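Local coordinates for putative ABC-transporter ATP-binding protein (Alicyclobacillus acidocaldarius, PDB 1Z47) that probably binds and hydrolyses ATP as the nucleotide-binding subunit of a putative sulfate ABC transporter, at residues Q37-E42 with A213-V218; V44-P49 with T198-T203. One frame throughout, in Å; residues are numbered along the deposited sequence.

Contact 1: Q37-E42 with A213-V218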
# COMPACT_ATOMS: atom_id res chain seq x y z
N GLN B 37 -10.86 14.54 21.62
CA GLN B 37 -9.78 15.26 22.27
C GLN B 37 -8.47 14.57 21.93
O GLN B 37 -8.29 13.38 22.24
CB GLN B 37 -9.97 15.24 23.78
CG GLN B 37 -11.35 15.65 24.27
CD GLN B 37 -11.38 15.83 25.77
OE1 GLN B 37 -10.92 16.85 26.30
NE2 GLN B 37 -11.91 14.84 26.48
N ILE B 38 -7.56 15.31 21.31
CA ILE B 38 -6.25 14.77 20.98
C ILE B 38 -5.25 15.26 22.03
O ILE B 38 -5.21 16.44 22.36
CB ILE B 38 -5.82 15.23 19.56
CG1 ILE B 38 -6.68 14.52 18.51
CG2 ILE B 38 -4.35 14.92 19.33
CD1 ILE B 38 -6.44 14.99 17.08
N ARG B 39 -4.46 14.33 22.56
CA ARG B 39 -3.46 14.64 23.59
C ARG B 39 -2.21 15.37 23.07
O ARG B 39 -1.84 15.27 21.89
CB ARG B 39 -3.04 13.34 24.30
CG ARG B 39 -4.20 12.43 24.70
CD ARG B 39 -3.72 11.20 25.45
NE ARG B 39 -3.44 11.48 26.86
CZ ARG B 39 -2.87 10.63 27.71
NH1 ARG B 39 -2.67 10.99 28.97
NH2 ARG B 39 -2.49 9.42 27.30
N GLU B 40 -1.56 16.10 23.97
CA GLU B 40 -0.35 16.83 23.59
C GLU B 40 0.78 15.87 23.21
O GLU B 40 1.03 14.86 23.90
CB GLU B 40 0.09 17.76 24.75
CG GLU B 40 -0.90 18.92 25.01
CD GLU B 40 -0.47 19.87 26.14
OE1 GLU B 40 0.55 20.58 25.99
OE2 GLU B 40 -1.17 19.91 27.18
N GLY B 41 1.45 16.18 22.10
CA GLY B 41 2.56 15.35 21.64
C GLY B 41 2.11 14.05 21.01
O GLY B 41 2.91 13.16 20.74
N GLU B 42 0.82 13.93 20.75
CA GLU B 42 0.32 12.70 20.16
C GLU B 42 0.32 12.81 18.64
O GLU B 42 0.21 13.91 18.09
CB GLU B 42 -1.11 12.43 20.64
CG GLU B 42 -1.57 11.03 20.43
CD GLU B 42 -2.97 10.77 20.98
OE1 GLU B 42 -3.27 9.58 21.22
OE2 GLU B 42 -3.75 11.73 21.14
N ALA B 213 0.56 5.85 13.77
CA ALA B 213 -0.26 6.59 14.74
C ALA B 213 -0.28 6.07 16.18
O ALA B 213 -0.19 4.86 16.42
CB ALA B 213 -1.69 6.71 14.22
N ASP B 214 -0.38 7.01 17.12
CA ASP B 214 -0.50 6.66 18.54
C ASP B 214 -1.94 6.18 18.72
O ASP B 214 -2.19 5.16 19.35
CB ASP B 214 -0.21 7.88 19.40
CG ASP B 214 1.24 8.31 19.32
OD1 ASP B 214 1.51 9.50 19.08
OD2 ASP B 214 2.10 7.44 19.51
N ARG B 215 -2.88 6.94 18.15
CA ARG B 215 -4.30 6.58 18.15
C ARG B 215 -4.91 6.91 16.79
O ARG B 215 -4.50 7.86 16.10
CB ARG B 215 -5.10 7.29 19.25
CG ARG B 215 -4.85 6.70 20.65
CD ARG B 215 -5.84 7.26 21.65
NE ARG B 215 -5.72 8.70 21.76
CZ ARG B 215 -6.66 9.49 22.24
NH1 ARG B 215 -7.82 8.97 22.65
NH2 ARG B 215 -6.44 10.80 22.33
N VAL B 216 -5.92 6.15 16.42
CA VAL B 216 -6.57 6.30 15.13
C VAL B 216 -8.02 6.73 15.28
O VAL B 216 -8.78 6.15 16.07
CB VAL B 216 -6.54 4.94 14.39
CG1 VAL B 216 -7.17 5.07 13.00
CG2 VAL B 216 -5.10 4.46 14.30
N LEU B 217 -8.40 7.75 14.51
CA LEU B 217 -9.75 8.24 14.48
C LEU B 217 -10.41 7.68 13.19
O LEU B 217 -10.14 8.16 12.09
CB LEU B 217 -9.77 9.77 14.47
CG LEU B 217 -11.17 10.34 14.67
CD1 LEU B 217 -11.52 10.23 16.15
CD2 LEU B 217 -11.22 11.78 14.23
N VAL B 218 -11.24 6.66 13.33
CA VAL B 218 -11.90 6.07 12.17
C VAL B 218 -13.17 6.86 11.83
O VAL B 218 -14.08 7.05 12.67
CB VAL B 218 -12.24 4.58 12.44
CG1 VAL B 218 -12.59 3.86 11.13
CG2 VAL B 218 -11.07 3.91 13.13

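Contact 2: V44-P49 with T198-T203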
# COMPACT_ATOMS: atom_id res chain seq x y z
N VAL B 44 -1.91 11.67 15.63
CA VAL B 44 -3.20 11.02 15.31
C VAL B 44 -3.46 10.85 13.82
O VAL B 44 -3.25 11.79 13.04
CB VAL B 44 -4.39 11.80 15.90
CG1 VAL B 44 -5.72 11.30 15.31
CG2 VAL B 44 -4.38 11.66 17.44
N GLY B 45 -3.92 9.66 13.43
CA GLY B 45 -4.25 9.42 12.04
C GLY B 45 -5.76 9.51 11.83
O GLY B 45 -6.55 8.90 12.56
N LEU B 46 -6.18 10.32 10.87
CA LEU B 46 -7.59 10.43 10.57
C LEU B 46 -7.76 9.40 9.43
O LEU B 46 -7.38 9.64 8.28
CB LEU B 46 -7.94 11.84 10.12
CG LEU B 46 -7.61 13.03 11.04
CD1 LEU B 46 -7.99 14.30 10.33
CD2 LEU B 46 -8.38 12.94 12.35
N LEU B 47 -8.33 8.26 9.78
CA LEU B 47 -8.53 7.16 8.83
C LEU B 47 -9.98 6.97 8.38
O LEU B 47 -10.87 6.74 9.21
CB LEU B 47 -8.00 5.87 9.47
CG LEU B 47 -8.29 4.54 8.78
CD1 LEU B 47 -7.67 4.51 7.37
CD2 LEU B 47 -7.71 3.41 9.63
N GLY B 48 -10.20 7.03 7.07
CA GLY B 48 -11.53 6.83 6.53
C GLY B 48 -11.59 6.79 5.00
O GLY B 48 -10.61 7.11 4.31
N PRO B 49 -12.73 6.40 4.43
CA PRO B 49 -12.90 6.33 2.97
C PRO B 49 -12.85 7.75 2.40
O PRO B 49 -13.01 8.73 3.13
CB PRO B 49 -14.31 5.76 2.80
CG PRO B 49 -14.51 4.94 4.04
CD PRO B 49 -13.88 5.81 5.14
N THR B 198 2.49 17.98 18.27
CA THR B 198 1.21 17.27 18.17
C THR B 198 0.98 17.14 16.66
O THR B 198 0.98 18.14 15.94
CB THR B 198 0.05 18.10 18.78
OG1 THR B 198 0.30 18.31 20.18
CG2 THR B 198 -1.30 17.37 18.61
N SER B 199 0.77 15.92 16.16
CA SER B 199 0.59 15.74 14.73
C SER B 199 -0.68 14.98 14.33
O SER B 199 -1.07 14.03 14.99
CB SER B 199 1.81 15.01 14.16
OG SER B 199 3.01 15.74 14.35
N VAL B 200 -1.29 15.42 13.24
CA VAL B 200 -2.51 14.79 12.72
C VAL B 200 -2.30 14.58 11.21
O VAL B 200 -1.88 15.50 10.51
CB VAL B 200 -3.76 15.69 12.88
CG1 VAL B 200 -5.04 14.86 12.59
CG2 VAL B 200 -3.83 16.27 14.29
N PHE B 201 -2.60 13.39 10.70
CA PHE B 201 -2.43 13.15 9.27
C PHE B 201 -3.67 12.45 8.73
O PHE B 201 -4.38 11.78 9.47
CB PHE B 201 -1.16 12.33 9.01
CG PHE B 201 -1.20 10.93 9.55
CD1 PHE B 201 -1.59 9.85 8.74
CD2 PHE B 201 -0.81 10.67 10.87
CE1 PHE B 201 -1.58 8.55 9.24
CE2 PHE B 201 -0.79 9.38 11.38
CZ PHE B 201 -1.17 8.31 10.57
N VAL B 202 -3.92 12.63 7.45
CA VAL B 202 -5.09 12.06 6.78
C VAL B 202 -4.65 10.82 6.01
O VAL B 202 -3.56 10.81 5.42
CB VAL B 202 -5.70 13.10 5.81
CG1 VAL B 202 -6.60 12.42 4.78
CG2 VAL B 202 -6.51 14.15 6.63
N THR B 203 -5.47 9.79 6.00
CA THR B 203 -5.12 8.58 5.27
C THR B 203 -6.30 7.63 5.01
O THR B 203 -7.23 7.53 5.81
CB THR B 203 -3.99 7.80 6.00
OG1 THR B 203 -3.57 6.70 5.19
CG2 THR B 203 -4.48 7.28 7.32

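Contact 1: Q37-E42 with A213-V218
R215 meets E42 side-on, its NE and NH2 each taking one carboxylate oxygen. NE lies 2.7 Å from E42 OE1 and NH2 lies 3.1 Å from E42 OE2, both bonds nearly straight. Both use syn lone pairs, and the carboxylate and guanidinium planes are only 13° apart, so the salt bridge is nearly flat. The E42 chain reaches it fully extended, CG anti to the backbone N (chi1 -163°). R215 NH2 also donates to the carbonyl oxygen Q37 O at 3.2 Å, a more bent bond, while R39 CG packs obliquely against the guanidinium. The acidic partner sits at the end of a type II turn, R39 to E42, that leads from strand 34-38 of the antiparallel sheet into the central strand 43-47 of the ABC ATPase core; strand 215-220 lies beside that strand. Within the turn, E42 OE2 also accepts R39 N, at 3.0 Å, from the anti side and tilted out of the carboxylate plane. Replaced by an alanine, this glutamate would probably leave R215 without its counter-charge and R39 N without its side-chain acceptor. D214 CB packs 3.6 Å from E42 CG, and its own carboxylate turns elsewhere, OD1 to M43 N and OD2 to R189.

Contact 2: V44-P49 with T198-T203
V44 N donates to S199 O at 2.6 Å, the first of five backbone hydrogen bonds that join the two strands in parallel. F201 takes part twice: its N donates to V44 O, and its O receives L46 N at 2.7 Å in an almost straight bond (179°). T203 N then bonds L46 O, and G48 N reaches T203 O at 3.3 Å. On one side of the sheet the F201 ring lies over G45 in a CH-pi contact, G45 CA standing 3.6 Å from the ring centroid. The ring is brought there by chi1 65°, which sets CG between the backbone N and carbonyl carbon; G45 has no CB, and F201 CZ comes within 3.6 Å of its CA. These are central strands of the mostly parallel sheet of the P-loop NTPase core, and G48 opens the loop after strand 43-47, consistent with a Walker A motif leading into helix 54-62. On the other side of the sheet L46 CG sits 3.5 Å from V200 CG1, and L46 CD1 meets V202 CG2 at 4.0 Å. Helix 54-62 covers this apolar row through I57 and L58. F201 also touches V212 of helix 206-212, and T203 OG1 is held by E208 of the same helix and by D205 N.

How the contacts relate
From the N terminus, strand 34-38 and the turn after it supply the first half of contact 1, and strand 43-47 follows at once with the first half of contact 2. The chain then runs through helix 54-62 and much of the ATPase domain before strand 198-203 returns to close contact 2. Helix 206-212 leads on to strand 215-220, which closes contact 1, so the smaller loop lies wholly within the larger. Strand 43-47 is flanked by strands 198-203 and 215-220, while contact 1 ties the antiparallel sheet to this mixed one. The contacts also touch directly, through E42 O with S199 N and L217 N with G45 O, both probable hydrogen bonds.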